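Local coordinates for protein AxyAgu115A (Amphibacillus xylanus NBRC 15112, PDB 6NPS) that probably hydrolyses the alpha-linked glucuronic acid side groups of glucuronoxylan hemicelluloses, acting as a family GH115 alpha-glucuronidase, at residues N685-V690 with G766-V771; Y714-D719 with I759-P764; Q720-C725 with D753-R758; Q699-I704 with S739-V744. The protein carries 3 engineered substitutions. All coordinates share one frame; numbering follows the deposited sequence.

Interaction 1: residues N685-V690 with G766-V771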
loop_
_atom_site.group_PDB
_atom_site.type_symbol
_atom_site.label_atom_id
_atom_site.label_comp_id
_atom_site.label_asym_id
_atom_site.label_seq_id
_atom_site.Cartn_x
_atom_site.Cartn_y
_atom_site.Cartn_z
ATOM N N ASN A 685 -16.004 -19.087 -0.697
ATOM C CA ASN A 685 -17.161 -18.988 0.169
ATOM C C ASN A 685 -17.147 -20.048 1.279
ATOM O O ASN A 685 -18.163 -20.242 1.937
ATOM C CB ASN A 685 -18.419 -19.103 -0.691
ATOM C CG ASN A 685 -18.412 -20.370 -1.505
ATOM O OD1 ASN A 685 -18.306 -21.444 -0.952
ATOM N ND2 ASN A 685 -18.494 -20.256 -2.822
ATOM N N THR A 686 -16.044 -20.770 1.465
ATOM C CA THR A 686 -15.894 -21.718 2.565
ATOM C C THR A 686 -14.669 -21.308 3.365
ATOM O O THR A 686 -13.589 -21.136 2.795
ATOM C CB THR A 686 -15.777 -23.168 2.052
ATOM O OG1 THR A 686 -16.935 -23.490 1.267
ATOM C CG2 THR A 686 -15.724 -24.171 3.204
ATOM N N LEU A 687 -14.841 -21.123 4.673
ATOM C CA LEU A 687 -13.820 -20.629 5.593
ATOM C C LEU A 687 -13.613 -21.600 6.758
ATOM O O LEU A 687 -14.592 -22.070 7.364
ATOM C CB LEU A 687 -14.213 -19.266 6.159
ATOM C CG LEU A 687 -14.508 -18.138 5.160
ATOM C CD1 LEU A 687 -14.978 -16.897 5.935
ATOM C CD2 LEU A 687 -13.302 -17.788 4.243
ATOM N N PRO A 688 -12.363 -21.909 7.107
ATOM C CA PRO A 688 -12.109 -22.729 8.303
ATOM C C PRO A 688 -11.998 -21.925 9.591
ATOM O O PRO A 688 -11.351 -20.880 9.660
ATOM C CB PRO A 688 -10.766 -23.401 7.983
ATOM C CG PRO A 688 -10.055 -22.396 7.104
ATOM C CD PRO A 688 -11.170 -21.781 6.250
ATOM N N LEU A 689 -12.621 -22.438 10.647
ATOM C CA LEU A 689 -12.529 -21.830 11.965
ATOM C C LEU A 689 -11.903 -22.895 12.848
ATOM O O LEU A 689 -12.547 -23.914 13.148
ATOM C CB LEU A 689 -13.908 -21.415 12.468
ATOM C CG LEU A 689 -13.958 -20.733 13.819
ATOM C CD1 LEU A 689 -15.202 -19.862 13.880
ATOM C CD2 LEU A 689 -14.012 -21.795 14.897
ATOM N N VAL A 690 -10.660 -22.679 13.277
ATOM C CA VAL A 690 -9.882 -23.800 13.789
ATOM C C VAL A 690 -9.693 -23.759 15.308
ATOM O O VAL A 690 -8.945 -24.573 15.847
ATOM C CB VAL A 690 -8.531 -23.900 13.063
ATOM C CG1 VAL A 690 -8.772 -24.089 11.570
ATOM C CG2 VAL A 690 -7.644 -22.675 13.360
ATOM N N GLY A 766 -25.510 -14.019 -0.996
ATOM C CA GLY A 766 -24.837 -15.304 -1.112
ATOM C C GLY A 766 -24.832 -16.113 0.169
ATOM O O GLY A 766 -25.697 -15.920 1.023
ATOM N N LYS A 767 -23.842 -16.980 0.336
ATOM C CA LYS A 767 -23.837 -17.937 1.434
ATOM C C LYS A 767 -22.395 -18.266 1.774
ATOM O O LYS A 767 -21.621 -18.589 0.871
ATOM C CB LYS A 767 -24.585 -19.213 1.016
ATOM C CG LYS A 767 -24.469 -20.326 2.014
ATOM C CD LYS A 767 -25.551 -21.391 1.797
ATOM C CE LYS A 767 -25.933 -21.519 0.354
ATOM N NZ LYS A 767 -26.450 -22.880 0.034
ATOM N N VAL A 768 -22.028 -18.161 3.040
ATOM C CA VAL A 768 -20.684 -18.504 3.509
ATOM C C VAL A 768 -20.804 -19.758 4.366
ATOM O O VAL A 768 -21.655 -19.822 5.264
ATOM C CB VAL A 768 -20.039 -17.349 4.292
ATOM C CG1 VAL A 768 -18.662 -17.775 4.885
ATOM C CG2 VAL A 768 -19.837 -16.105 3.353
ATOM N N THR A 769 -19.973 -20.760 4.095
ATOM C CA THR A 769 -19.905 -21.933 4.957
ATOM C C THR A 769 -18.665 -21.826 5.837
ATOM O O THR A 769 -17.573 -21.510 5.347
ATOM C CB THR A 769 -19.893 -23.175 4.079
ATOM O OG1 THR A 769 -21.050 -23.099 3.244
ATOM C CG2 THR A 769 -19.940 -24.445 4.877
ATOM N N ILE A 770 -18.842 -21.992 7.141
ATOM C CA ILE A 770 -17.727 -21.976 8.081
ATOM C C ILE A 770 -17.503 -23.404 8.554
ATOM O O ILE A 770 -18.426 -24.042 9.099
ATOM C CB ILE A 770 -18.004 -21.025 9.251
ATOM C CG1 ILE A 770 -18.184 -19.608 8.728
ATOM C CG2 ILE A 770 -16.901 -21.113 10.318
ATOM C CD1 ILE A 770 -18.366 -18.598 9.821
ATOM N N VAL A 771 -16.313 -23.950 8.286
ATOM C CA VAL A 771 -16.034 -25.338 8.645
ATOM C C VAL A 771 -15.394 -25.359 10.019
ATOM O O VAL A 771 -14.427 -24.633 10.269
ATOM C CB VAL A 771 -15.137 -26.029 7.613
ATOM C CG1 VAL A 771 -14.893 -27.505 8.064
ATOM C CG2 VAL A 771 -15.826 -25.994 6.236
HETATM O O HOH W 1 -20.651 -21.776 0.836
#
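V771, L687 and N685 bury the most surface where the short strand 686-688 runs parallel to the start of strand 766-775. L687 is gripped twice through its backbone: its N donates to T769 O at 2.8 Å, and its O accepts V771 N at 2.7 Å. V771 returns the grip with its own O, which takes L689 N, while N685 O receives T769 N at the other end. On the partly exposed face, V771 CG2 and T686 CG2 meet at 3.5 Å; with OG1 beside the backbone N (chi1 -58°), T686 CG2 is left anti to that N, on the side of the valine. L687 points to the buried face instead, where its CD1 branch lies 3.9 Å from V768 CG1, with strand 666-670 of the facing sheet beyond. I770 CG2 meets L689 CB at 3.7 Å, the two side chains crossing at a slant. N685 CB lies 3.6 Å from K767 O, its ND2 is held by S680 O outside the contact, and one water bridges N685 OD1 (3.0 Å) and T769 OG1 (2.8 Å) by hydrogen bonds. The pairing therefore rests on the main chain, which fixes an outermost strand of the sheet; side chains add an apolar layer facing inward and a water-bridged polar end.

Interaction 2: residues Y714-D719 with I759-P764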
loop_
_atom_site.group_PDB
_atom_site.type_symbol
_atom_site.label_atom_id
_atom_site.label_comp_id
_atom_site.label_asym_id
_atom_site.label_seq_id
_atom_site.Cartn_x
_atom_site.Cartn_y
_atom_site.Cartn_z
ATOM N N TYR A 714 -29.107 -11.443 7.819
ATOM C CA TYR A 714 -28.369 -12.691 7.746
ATOM C C TYR A 714 -29.158 -13.795 8.457
ATOM O O TYR A 714 -29.990 -13.516 9.327
ATOM C CB TYR A 714 -26.944 -12.530 8.372
ATOM C CG TYR A 714 -26.915 -11.963 9.772
ATOM C CD1 TYR A 714 -27.016 -12.797 10.879
ATOM C CD2 TYR A 714 -26.798 -10.589 9.991
ATOM C CE1 TYR A 714 -26.989 -12.288 12.178
ATOM C CE2 TYR A 714 -26.765 -10.069 11.279
ATOM C CZ TYR A 714 -26.869 -10.926 12.365
ATOM O OH TYR A 714 -26.855 -10.424 13.638
ATOM N N HIS A 715 -28.890 -15.050 8.088
ATOM C CA HIS A 715 -29.493 -16.220 8.739
ATOM C C HIS A 715 -28.412 -17.274 8.957
ATOM O O HIS A 715 -27.693 -17.653 8.021
ATOM C CB HIS A 715 -30.657 -16.790 7.898
ATOM C CG HIS A 715 -31.541 -15.728 7.302
ATOM N ND1 HIS A 715 -32.475 -15.027 8.041
ATOM C CD2 HIS A 715 -31.597 -15.216 6.045
ATOM C CE1 HIS A 715 -33.082 -14.146 7.263
ATOM N NE2 HIS A 715 -32.566 -14.238 6.046
ATOM N N ILE A 716 -28.277 -17.738 10.189
ATOM C CA ILE A 716 -27.215 -18.650 10.587
ATOM C C ILE A 716 -27.811 -19.990 11.017
ATOM O O ILE A 716 -28.737 -20.031 11.834
ATOM C CB ILE A 716 -26.389 -18.022 11.724
ATOM C CG1 ILE A 716 -25.743 -16.734 11.217
ATOM C CG2 ILE A 716 -25.335 -18.989 12.229
ATOM C CD1 ILE A 716 -25.502 -15.692 12.308
ATOM N N SER A 717 -27.274 -21.086 10.495
ATOM C CA SER A 717 -27.680 -22.397 10.976
ATOM C C SER A 717 -26.477 -23.321 10.985
ATOM O O SER A 717 -25.457 -23.053 10.329
ATOM C CB SER A 717 -28.802 -22.999 10.116
ATOM O OG SER A 717 -28.323 -23.205 8.803
ATOM N N THR A 718 -26.582 -24.400 11.753
ATOM C CA THR A 718 -25.526 -25.399 11.795
ATOM C C THR A 718 -26.083 -26.761 11.415
ATOM O O THR A 718 -27.295 -27.001 11.429
ATOM C CB THR A 718 -24.832 -25.488 13.173
ATOM O OG1 THR A 718 -25.654 -26.241 14.064
ATOM C CG2 THR A 718 -24.570 -24.121 13.768
ATOM N N ASP A 719 -25.185 -27.663 11.050
ATOM C CA ASP A 719 -25.595 -28.961 10.544
ATOM C C ASP A 719 -25.328 -30.089 11.534
ATOM O O ASP A 719 -25.297 -31.248 11.122
ATOM C CB ASP A 719 -24.891 -29.246 9.220
ATOM C CG ASP A 719 -23.402 -29.549 9.399
ATOM O OD1 ASP A 719 -22.831 -29.313 10.502
ATOM O OD2 ASP A 719 -22.807 -30.035 8.407
ATOM N N ILE A 759 -21.139 -24.447 9.792
ATOM C CA ILE A 759 -22.049 -23.335 10.017
ATOM C C ILE A 759 -22.362 -22.710 8.662
ATOM O O ILE A 759 -21.449 -22.446 7.865
ATOM C CB ILE A 759 -21.415 -22.292 10.963
ATOM C CG1 ILE A 759 -20.992 -22.925 12.296
ATOM C CG2 ILE A 759 -22.340 -21.056 11.132
ATOM C CD1 ILE A 759 -19.990 -22.056 13.052
ATOM N N THR A 760 -23.632 -22.447 8.398
ATOM C CA THR A 760 -24.032 -21.788 7.165
ATOM C C THR A 760 -24.532 -20.379 7.475
ATOM O O THR A 760 -25.413 -20.201 8.319
ATOM C CB THR A 760 -25.100 -22.598 6.449
ATOM O OG1 THR A 760 -24.486 -23.763 5.882
ATOM C CG2 THR A 760 -25.743 -21.746 5.332
ATOM N N VAL A 761 -23.954 -19.377 6.812
ATOM C CA VAL A 761 -24.346 -17.979 6.997
ATOM C C VAL A 761 -24.919 -17.489 5.674
ATOM O O VAL A 761 -24.172 -17.312 4.699
ATOM C CB VAL A 761 -23.179 -17.085 7.410
ATOM C CG1 VAL A 761 -23.698 -15.661 7.639
ATOM C CG2 VAL A 761 -22.498 -17.637 8.654
ATOM N N LYS A 762 -26.216 -17.208 5.650
ATOM C CA LYS A 762 -26.865 -16.715 4.447
ATOM C C LYS A 762 -27.015 -15.205 4.539
ATOM O O LYS A 762 -27.432 -14.670 5.579
ATOM C CB LYS A 762 -28.208 -17.408 4.213
ATOM C CG LYS A 762 -27.969 -18.776 3.606
ATOM C CD LYS A 762 -29.201 -19.406 2.978
ATOM C CE LYS A 762 -30.445 -19.141 3.799
ATOM N NZ LYS A 762 -30.791 -20.270 4.718
ATOM N N THR A 763 -26.612 -14.514 3.464
ATOM C CA THR A 763 -26.657 -13.062 3.380
ATOM C C THR A 763 -27.493 -12.680 2.162
ATOM O O THR A 763 -27.852 -13.557 1.366
ATOM C CB THR A 763 -25.250 -12.476 3.251
ATOM O OG1 THR A 763 -24.792 -12.697 1.914
ATOM C CG2 THR A 763 -24.267 -13.105 4.271
ATOM N N PRO A 764 -27.830 -11.399 1.978
ATOM C CA PRO A 764 -28.690 -11.035 0.839
ATOM C C PRO A 764 -28.107 -11.385 -0.512
ATOM O O PRO A 764 -28.873 -11.522 -1.472
ATOM C CB PRO A 764 -28.872 -9.520 1.007
ATOM C CG PRO A 764 -28.829 -9.346 2.514
ATOM C CD PRO A 764 -27.730 -10.285 2.945
HETATM O O HOH W 2 -28.212 -20.576 7.207
#
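H715 and K762 are directly paired, and the imidazole stands beside the lysine with H715 CD2 4.4 Å from K762 CB; K762 O lies obliquely to the ring, and ND1 is hydrogen-bonded to N729 OD1 outside the contact. Y714, the second residue with a flat group, touches the partner strand through CB, 3.6 Å from K762 O, while its ring leads away. With CG set between the backbone N and the carbonyl carbon (chi1 53°), the Y714 ring extends toward I704 and E740 of the opposing sheet. The strands are antiparallel neighbours in one layer of a beta sandwich: H715 with K762 and S717 with T760 form hydrogen-bonded pairs, and I716 with V761 and T718 with I759 non-hydrogen-bonded ones. The bond from T760 N to S717 O is short and nearly straight (2.7 Å, 174°). T760 O is held twice, by S717 N at 3.0 Å and by a water that also lies 3.1 Å from S717 OG on the outer face. On the inner face I716 and I759 lie side by side, their CG2 methyls 3.8 Å apart, and T718 CG2 rests alongside I759 CG1 at 4.0 Å. T718 OG1 is directed elsewhere, to the backbone O of L723.

Interaction 3: residues Q720-C725 with D753-R758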
loop_
_atom_site.group_PDB
_atom_site.type_symbol
_atom_site.label_atom_id
_atom_site.label_comp_id
_atom_site.label_asym_id
_atom_site.label_seq_id
_atom_site.Cartn_x
_atom_site.Cartn_y
_atom_site.Cartn_z
ATOM N N GLN A 720 -25.067 -29.768 12.808
ATOM C CA GLN A 720 -24.802 -30.738 13.869
ATOM C C GLN A 720 -25.439 -30.247 15.163
ATOM O O GLN A 720 -25.354 -29.056 15.487
ATOM C CB GLN A 720 -23.284 -30.920 14.112
ATOM C CG GLN A 720 -22.429 -31.242 12.874
ATOM C CD GLN A 720 -22.459 -32.718 12.533
ATOM O OE1 GLN A 720 -23.429 -33.395 12.835
ATOM N NE2 GLN A 720 -21.404 -33.217 11.894
ATOM N N ASP A 721 -25.995 -31.182 15.953
ATOM C CA ASP A 721 -26.621 -30.827 17.221
ATOM C C ASP A 721 -25.620 -30.337 18.259
ATOM O O ASP A 721 -25.970 -29.486 19.085
ATOM C CB ASP A 721 -27.404 -32.025 17.756
ATOM C CG ASP A 721 -28.453 -32.510 16.765
ATOM O OD1 ASP A 721 -28.499 -33.725 16.470
ATOM O OD2 ASP A 721 -29.212 -31.657 16.251
ATOM N N TRP A 722 -24.375 -30.826 18.238
ATOM C CA TRP A 722 -23.364 -30.325 19.182
ATOM C C TRP A 722 -22.798 -28.933 18.858
ATOM O O TRP A 722 -21.997 -28.408 19.664
ATOM C CB TRP A 722 -22.186 -31.300 19.275
ATOM C CG TRP A 722 -21.629 -31.718 17.958
ATOM C CD1 TRP A 722 -22.036 -32.788 17.202
ATOM C CD2 TRP A 722 -20.559 -31.097 17.231
ATOM N NE1 TRP A 722 -21.276 -32.859 16.047
ATOM C CE2 TRP A 722 -20.364 -31.841 16.052
ATOM C CE3 TRP A 722 -19.732 -29.990 17.470
ATOM C CZ2 TRP A 722 -19.385 -31.499 15.097
ATOM C CZ3 TRP A 722 -18.762 -29.662 16.527
ATOM C CH2 TRP A 722 -18.602 -30.419 15.358
ATOM N N LEU A 723 -23.151 -28.331 17.720
ATOM C CA LEU A 723 -22.530 -27.084 17.258
ATOM C C LEU A 723 -23.599 -26.002 17.173
ATOM O O LEU A 723 -24.625 -26.191 16.511
ATOM C CB LEU A 723 -21.860 -27.276 15.890
ATOM C CG LEU A 723 -21.235 -26.068 15.154
ATOM C CD1 LEU A 723 -20.070 -25.519 15.928
ATOM C CD2 LEU A 723 -20.783 -26.496 13.733
ATOM N N SER A 724 -23.396 -24.892 17.865
ATOM C CA SER A 724 -24.425 -23.862 17.835
ATOM C C SER A 724 -23.768 -22.493 17.885
ATOM O O SER A 724 -22.568 -22.365 18.149
ATOM C CB SER A 724 -25.415 -24.048 18.991
ATOM O OG SER A 724 -24.745 -23.790 20.205
ATOM N N CYS A 725 -24.573 -21.457 17.630
ATOM C CA CYS A 725 -24.102 -20.077 17.639
ATOM C C CYS A 725 -24.994 -19.197 18.497
ATOM O O CYS A 725 -26.128 -19.552 18.816
ATOM C CB CYS A 725 -24.008 -19.478 16.232
ATOM S SG CYS A 725 -23.229 -20.483 14.992
ATOM N N ASP A 753 -13.384 -38.102 19.517
ATOM C CA ASP A 753 -12.080 -37.460 19.561
ATOM C C ASP A 753 -11.874 -36.493 18.402
ATOM O O ASP A 753 -11.241 -35.453 18.587
ATOM C CB ASP A 753 -10.980 -38.516 19.567
ATOM C CG ASP A 753 -10.814 -39.185 20.932
ATOM O OD1 ASP A 753 -10.135 -40.234 20.995
ATOM O OD2 ASP A 753 -11.343 -38.660 21.943
ATOM N N GLN A 754 -12.395 -36.798 17.216
ATOM C CA GLN A 754 -12.361 -35.852 16.109
ATOM C C GLN A 754 -13.730 -35.747 15.469
ATOM O O GLN A 754 -14.375 -36.764 15.206
ATOM C CB GLN A 754 -11.301 -36.242 15.083
ATOM C CG GLN A 754 -9.905 -35.910 15.589
ATOM C CD GLN A 754 -8.813 -36.458 14.717
ATOM O OE1 GLN A 754 -9.022 -36.704 13.526
ATOM N NE2 GLN A 754 -7.635 -36.657 15.298
ATOM N N ALA A 755 -14.184 -34.517 15.247
ATOM C CA ALA A 755 -15.481 -34.301 14.621
ATOM C C ALA A 755 -15.372 -33.062 13.751
ATOM O O ALA A 755 -14.468 -32.245 13.921
ATOM C CB ALA A 755 -16.588 -34.146 15.667
ATOM N N GLU A 756 -16.287 -32.923 12.805
ATOM C CA GLU A 756 -16.290 -31.705 12.006
ATOM C C GLU A 756 -17.719 -31.280 11.725
ATOM O O GLU A 756 -18.541 -32.100 11.301
ATOM C CB GLU A 756 -15.526 -31.919 10.706
ATOM C CG GLU A 756 -15.461 -30.678 9.827
ATOM C CD GLU A 756 -14.759 -30.959 8.522
ATOM O OE1 GLU A 756 -13.517 -31.081 8.552
ATOM O OE2 GLU A 756 -15.445 -31.084 7.478
ATOM N N GLY A 757 -18.036 -30.015 12.006
ATOM C CA GLY A 757 -19.353 -29.484 11.741
ATOM C C GLY A 757 -19.267 -28.309 10.770
ATOM O O GLY A 757 -18.175 -27.806 10.446
ATOM N N ARG A 758 -20.429 -27.859 10.316
ATOM C CA ARG A 758 -20.442 -26.716 9.409
ATOM C C ARG A 758 -21.512 -25.721 9.822
ATOM O O ARG A 758 -22.641 -26.103 10.162
ATOM C CB ARG A 758 -20.675 -27.153 7.954
ATOM C CG ARG A 758 -19.528 -27.966 7.375
ATOM C CD ARG A 758 -19.930 -28.685 6.089
ATOM N NE ARG A 758 -19.160 -28.188 4.959
ATOM C CZ ARG A 758 -17.930 -28.591 4.648
ATOM N NH1 ARG A 758 -17.320 -29.527 5.373
ATOM N NH2 ARG A 758 -17.309 -28.053 3.599
#
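W722, L723 and Q720 close around G757, and this is the tight part of the contact. Having no side chain, G757 allows all three to come down on its backbone: W722 CH2 approaches G757 N to 3.4 Å, Q720 CG lies 3.7 Å from G757 CA, and L723 CD2 reaches R758 N at 3.7 Å. The indole meets the strand with its six-membered ring, E756 C lying at the edge near the ring plane. A755 CB is 3.9 Å from W722 CZ2. Q720 CB and L723 CB, from the same segment, lie above one face of the indole, toward its rim, consistent with the type I turn from Q720 to L723. Packing gives way to a polar grip at the border, where the Q720 chain bends at chi2 (-83°) and its NE2 donates to E756 O at 3.1 Å. The acceptor lies in the Q720 amide plane, although the donor is tilted 30° from the carbonyl plane. The side chains of E756 and R758 start away from the turn, and R758 NH1 forms a salt bridge with E756 OE2 at 3.2 Å on the more exposed side, beside T769 and V771. No backbone bond joins the two segments: strand 723-725 pairs with 739-746 in one sheet and 754-763 with 766-775 in the other, and W722 is wedged between V746 and V774 at the end of the sandwich.

Interaction 4: residues Q699-I704 with S739-V744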
loop_
_atom_site.group_PDB
_atom_site.type_symbol
_atom_site.label_atom_id
_atom_site.label_comp_id
_atom_site.label_asym_id
_atom_site.label_seq_id
_atom_site.Cartn_x
_atom_site.Cartn_y
_atom_site.Cartn_z
ATOM N N GLN A 699 -14.495 -21.540 23.260
ATOM C CA GLN A 699 -15.120 -20.350 22.702
ATOM C C GLN A 699 -14.400 -19.950 21.424
ATOM O O GLN A 699 -13.180 -20.081 21.322
ATOM C CB GLN A 699 -15.116 -19.174 23.690
ATOM C CG GLN A 699 -13.746 -18.606 23.987
ATOM C CD GLN A 699 -13.746 -17.725 25.230
ATOM O OE1 GLN A 699 -14.787 -17.523 25.860
ATOM N NE2 GLN A 699 -12.575 -17.214 25.597
ATOM N N ALA A 700 -15.166 -19.450 20.461
ATOM C CA ALA A 700 -14.594 -18.900 19.236
ATOM C C ALA A 700 -15.623 -17.936 18.661
ATOM O O ALA A 700 -16.768 -17.878 19.124
ATOM C CB ALA A 700 -14.246 -19.994 18.230
ATOM N N SER A 701 -15.217 -17.177 17.644
ATOM C CA SER A 701 -16.210 -16.260 17.105
ATOM C C SER A 701 -15.883 -15.888 15.674
ATOM O O SER A 701 -14.749 -16.042 15.209
ATOM C CB SER A 701 -16.351 -14.992 17.964
ATOM O OG SER A 701 -15.150 -14.288 18.095
ATOM N N PHE A 702 -16.919 -15.434 14.968
ATOM C CA PHE A 702 -16.737 -14.793 13.673
ATOM C C PHE A 702 -17.575 -13.528 13.648
ATOM O O PHE A 702 -18.447 -13.328 14.500
ATOM C CB PHE A 702 -17.091 -15.754 12.521
ATOM C CG PHE A 702 -18.526 -16.197 12.469
ATOM C CD1 PHE A 702 -18.957 -17.344 13.165
ATOM C CD2 PHE A 702 -19.449 -15.498 11.694
ATOM C CE1 PHE A 702 -20.290 -17.779 13.070
ATOM C CE2 PHE A 702 -20.768 -15.914 11.589
ATOM C CZ PHE A 702 -21.210 -17.067 12.280
ATOM N N THR A 703 -17.316 -12.657 12.660
ATOM C CA THR A 703 -17.989 -11.374 12.597
ATOM C C THR A 703 -18.688 -11.242 11.257
ATOM O O THR A 703 -18.229 -11.775 10.240
ATOM C CB THR A 703 -16.964 -10.239 12.837
ATOM O OG1 THR A 703 -16.384 -10.442 14.130
ATOM C CG2 THR A 703 -17.608 -8.840 12.816
ATOM N N ILE A 704 -19.824 -10.550 11.276
ATOM C CA ILE A 704 -20.561 -10.152 10.079
ATOM C C ILE A 704 -20.588 -8.623 10.041
ATOM O O ILE A 704 -20.973 -7.991 11.033
ATOM C CB ILE A 704 -21.993 -10.724 10.086
ATOM C CG1 ILE A 704 -21.981 -12.239 10.307
ATOM C CG2 ILE A 704 -22.755 -10.383 8.779
ATOM C CD1 ILE A 704 -23.342 -12.784 10.714
ATOM N N SER A 739 -21.786 -4.011 12.492
ATOM C CA SER A 739 -21.239 -5.355 12.532
ATOM C C SER A 739 -21.880 -6.103 13.685
ATOM O O SER A 739 -22.509 -5.509 14.560
ATOM C CB SER A 739 -19.698 -5.358 12.656
ATOM O OG SER A 739 -19.239 -4.694 13.810
ATOM N N GLU A 740 -21.741 -7.424 13.650
ATOM C CA GLU A 740 -22.207 -8.297 14.720
ATOM C C GLU A 740 -21.190 -9.417 14.912
ATOM O O GLU A 740 -20.711 -10.002 13.935
ATOM C CB GLU A 740 -23.589 -8.854 14.376
ATOM C CG GLU A 740 -24.135 -9.870 15.375
ATOM C CD GLU A 740 -24.732 -9.229 16.620
ATOM O OE1 GLU A 740 -24.682 -7.989 16.727
ATOM O OE2 GLU A 740 -25.252 -9.968 17.489
ATOM N N THR A 741 -20.823 -9.700 16.156
ATOM C CA THR A 741 -19.928 -10.809 16.461
ATOM C C THR A 741 -20.749 -12.025 16.874
ATOM O O THR A 741 -21.582 -11.932 17.780
ATOM C CB THR A 741 -18.956 -10.411 17.565
ATOM O OG1 THR A 741 -18.089 -9.377 17.083
ATOM C CG2 THR A 741 -18.132 -11.621 18.023
ATOM N N ILE A 742 -20.556 -13.149 16.191
ATOM C CA ILE A 742 -21.312 -14.364 16.475
ATOM C C ILE A 742 -20.394 -15.293 17.252
ATOM O O ILE A 742 -19.279 -15.595 16.798
ATOM C CB ILE A 742 -21.822 -15.039 15.185
ATOM C CG1 ILE A 742 -22.517 -14.023 14.240
ATOM C CG2 ILE A 742 -22.718 -16.284 15.522
ATOM C CD1 ILE A 742 -23.741 -13.324 14.798
ATOM N N HIS A 743 -20.835 -15.724 18.435
ATOM C CA HIS A 743 -20.074 -16.698 19.200
ATOM C C HIS A 743 -20.476 -18.109 18.815
ATOM O O HIS A 743 -21.659 -18.410 18.616
ATOM C CB HIS A 743 -20.258 -16.457 20.698
ATOM C CG HIS A 743 -19.997 -15.036 21.061
ATOM N ND1 HIS A 743 -18.723 -14.538 21.224
ATOM C CD2 HIS A 743 -20.835 -13.981 21.175
ATOM C CE1 HIS A 743 -18.791 -13.244 21.470
ATOM N NE2 HIS A 743 -20.063 -12.884 21.459
ATOM N N VAL A 744 -19.480 -18.982 18.733
ATOM C CA VAL A 744 -19.676 -20.371 18.343
ATOM C C VAL A 744 -19.443 -21.249 19.570
ATOM O O VAL A 744 -18.476 -21.038 20.305
ATOM C CB VAL A 744 -18.717 -20.774 17.210
ATOM C CG1 VAL A 744 -19.003 -22.194 16.773
ATOM C CG2 VAL A 744 -18.888 -19.834 16.008
HETATM O O HOH W 3 -17.844 -19.001 21.945
#
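I742 is the main bump of this contact, its CB seated over one face of the F702 ring, toward the rim, 3.8 Å from the centroid and 18° off the ring normal in a CH-pi contact. F702 offers that face because its CG stands between the backbone N and the carbonyl carbon (chi1 64°). V744 CG2 comes in at the ring edge, 3.8 Å from F702 CD1. I742 CG1 sits in the notch between F702 CE2 and I704 CD1, the latter at 3.8 Å, so the isoleucine fills the hollow between two side chains of the neighbouring strand. These are neighbouring interior strands, antiparallel, of one sheet of a beta sandwich, and this apolar face packs on strand 712-718 of the opposite sheet through I716 and Y714. F702 with I742 and I704 with E740 are hydrogen-bonded pairs; I742 N reaches F702 O at 2.7 Å. The other face carries S701, T703, T741 and H743. There the methyl CG2 of T741 rests 3.8 Å from S701 CB, and T703 CG2 lies 3.5 Å from E740 O, while the hydroxyls of S701 and T703 both bind D671. Near the start of strand 700-706, a water accepts from A700 N and donates to V744 O at 2.7 Å.

In the fold
The four contacts build one beta sandwich far from the centre of the chain. Interactions 1 and 2 lie in the same sheet, where strands 766-775 and 754-763 are neighbours; interaction 4 belongs to the facing sheet. All three depend on backbone pairing, parallel in interaction 1 and antiparallel in the others. Interaction 3 differs: it shares strand 754-763 with interaction 2 but reaches across to the other sheet through side chains and a single hydrogen bond. The inner faces merge in the core, where I770 and V761 meet F702, and I759 meets V744. Polar groups and waters gather on the outer faces and ends, and interaction 1 fixes a strand at the margin.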